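Local coordinates for hypothetical protein (Neisseria meningitidis Z2491, PDB 2F46), which probably acts as a nonclassical, eukaryotic-like phosphatase that hydrolyses phosphate esters, at residues S27-K32 with E56-F61. Numbering follows the deposited sequence. Where two conformers were deposited one is given.
Sequences SPQLTK and ESQPDF
Q29 carries most of this contact, reaching from the loop after strand 24-27 to Q58 and P59. With CG anti to the backbone N (chi1 176°) and the chain bent at chi2 (66°), its amide lies against the other loop. Q29 NE2 sits 3.7 Å from P59 CD. Q29 OE1 is 3.8 Å from Q58 CG, a van der Waals approach; the two glutamine side chains cross at about a right angle. Q29 NE2 makes a fairly straight bond to L30 O (3.0 Å, N-H...O 159°), on a lone pair in the carbonyl plane, and a longer one to a water at 3.2 Å. Together with the bond that Q29 OE1 accepts from R50 NH1, these hold the amide and fix which end is N and which is O. That water donates to P59 O at 2.9 Å, so the hydrogen-bonded link between the segments is indirect. Q58 NE2 donates to P51 O. At L30 the backbone makes the contact, L30 O lying 3.7 Å from P59 CG; the L30 side chain packs on I64 and L68 of helix 61-68, and P59 also touches I64. The arrangement joins the loops leading from strand 24-27 to helix 35-41 and from strand 45-48 to helix 61-68, in a helix-flanked mixed sheet of strand order 1-2-5-3-4, consistent with the phosphatase-clan fold.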
loop_
_atom_site.group_PDB
_atom_site.type_symbol
_atom_site.label_atom_id
_atom_site.label_comp_id
_atom_site.label_asym_id
_atom_site.label_seq_id
_atom_site.Cartn_x
_atom_site.Cartn_y
_atom_site.Cartn_z
ATOM N N SER A 27 -3.275 4.001 -1.849
ATOM C CA SER A 27 -4.065 5.165 -1.454
ATOM C C SER A 27 -3.532 5.762 -0.167
ATOM O O SER A 27 -2.903 5.048 0.655
ATOM C CB SER A 27 -5.499 4.732 -1.220
ATOM O OG SER A 27 -6.340 5.725 -0.669
ATOM N N PRO A 28 -3.825 7.050 0.082
ATOM C CA PRO A 28 -3.743 7.625 1.383
ATOM C C PRO A 28 -4.814 7.076 2.305
ATOM O O PRO A 28 -5.639 6.204 1.924
ATOM C CB PRO A 28 -3.967 9.125 1.139
ATOM C CG PRO A 28 -4.579 9.212 -0.139
ATOM C CD PRO A 28 -4.288 8.015 -0.923
ATOM N N GLN A 29 -4.863 7.556 3.535
ATOM C CA GLN A 29 -5.750 6.985 4.547
ATOM C C GLN A 29 -7.191 6.839 4.092
ATOM O O GLN A 29 -7.803 7.819 3.635
ATOM C CB GLN A 29 -5.721 7.849 5.797
ATOM C CG GLN A 29 -6.640 7.449 6.883
ATOM C CD GLN A 29 -6.285 6.125 7.501
ATOM O OE1 GLN A 29 -5.106 5.897 7.857
ATOM N NE2 GLN A 29 -7.275 5.233 7.658
ATOM N N LEU A 30 -7.714 5.647 4.224
ATOM C CA LEU A 30 -9.088 5.368 3.853
ATOM C C LEU A 30 -10.045 5.897 4.900
ATOM O O LEU A 30 -9.729 5.971 6.098
ATOM C CB LEU A 30 -9.342 3.876 3.661
ATOM C CG LEU A 30 -8.532 3.267 2.533
ATOM C CD1 LEU A 30 -8.862 1.794 2.401
ATOM C CD2 LEU A 30 -8.648 3.982 1.232
ATOM N N THR A 31 -11.235 6.248 4.410
ATOM C CA THR A 31 -12.332 6.722 5.253
ATOM C C THR A 31 -13.587 5.955 4.843
ATOM O O THR A 31 -13.604 5.289 3.819
ATOM C CB THR A 31 -12.597 8.191 5.028
ATOM O OG1 THR A 31 -13.049 8.369 3.684
ATOM C CG2 THR A 31 -11.323 8.991 5.253
ATOM N N LYS A 32 -14.648 6.069 5.637
ATOM C CA LYS A 32 -15.927 5.430 5.300
ATOM C C LYS A 32 -16.426 5.836 3.919
ATOM O O LYS A 32 -17.000 5.034 3.193
ATOM C CB LYS A 32 -16.976 5.837 6.323
ATOM C CG LYS A 32 -18.268 5.117 6.176
ATOM C CD LYS A 32 -19.211 5.522 7.291
ATOM C CE LYS A 32 -20.466 4.702 7.226
ATOM N NZ LYS A 32 -21.317 4.959 8.421
ATOM N N GLU A 56 -5.303 11.488 15.764
ATOM C CA GLU A 56 -6.542 11.338 16.542
ATOM C C GLU A 56 -7.753 11.039 15.687
ATOM O O GLU A 56 -8.626 10.278 16.100
ATOM C CB GLU A 56 -6.826 12.604 17.363
ATOM N N SER A 57 -7.817 11.658 14.518
ATOM C CA SER A 57 -8.929 11.468 13.586
ATOM C C SER A 57 -8.880 10.151 12.836
ATOM O O SER A 57 -9.807 9.803 12.101
ATOM C CB SER A 57 -8.901 12.570 12.532
ATOM O OG SER A 57 -7.745 12.452 11.686
ATOM N N GLN A 58 -7.756 9.451 12.955
ATOM C CA GLN A 58 -7.489 8.291 12.113
ATOM C C GLN A 58 -8.355 7.106 12.471
ATOM O O GLN A 58 -8.239 6.562 13.576
ATOM C CB GLN A 58 -6.009 7.889 12.260
ATOM C CG GLN A 58 -5.589 6.625 11.507
ATOM C CD GLN A 58 -4.275 6.124 11.975
ATOM O OE1 GLN A 58 -3.510 6.869 12.590
ATOM N NE2 GLN A 58 -3.975 4.874 11.691
ATOM N N PRO A 59 -9.150 6.607 11.493
ATOM C CA PRO A 59 -9.890 5.404 11.798
ATOM C C PRO A 59 -8.963 4.211 12.060
ATOM O O PRO A 59 -7.969 4.082 11.358
ATOM C CB PRO A 59 -10.705 5.153 10.514
ATOM C CG PRO A 59 -10.603 6.357 9.712
ATOM C CD PRO A 59 -9.375 7.066 10.112
ATOM N N ASP A 60 -9.283 3.379 13.047
ATOM C CA ASP A 60 -8.539 2.157 13.340
ATOM C C ASP A 60 -8.792 1.162 12.213
ATOM O O ASP A 60 -9.865 1.188 11.583
ATOM C CB ASP A 60 -8.967 1.491 14.636
ATOM C CG ASP A 60 -8.418 2.182 15.876
ATOM O OD1 ASP A 60 -7.578 3.106 15.783
ATOM O OD2 ASP A 60 -8.820 1.733 16.965
ATOM N N PHE A 61 -7.824 0.284 11.970
ATOM C CA PHE A 61 -7.999 -0.694 10.896
ATOM C C PHE A 61 -9.244 -1.543 11.102
ATOM O O PHE A 61 -9.951 -1.840 10.133
ATOM C CB PHE A 61 -6.790 -1.611 10.676
ATOM C CG PHE A 61 -6.948 -2.522 9.482
ATOM C CD1 PHE A 61 -7.095 -1.994 8.215
ATOM C CD2 PHE A 61 -6.979 -3.908 9.627
ATOM C CE1 PHE A 61 -7.253 -2.831 7.086
ATOM C CE2 PHE A 61 -7.128 -4.741 8.517
ATOM C CZ PHE A 61 -7.272 -4.198 7.248
HETATM O O HOH W 1 -6.559 2.607 9.364
#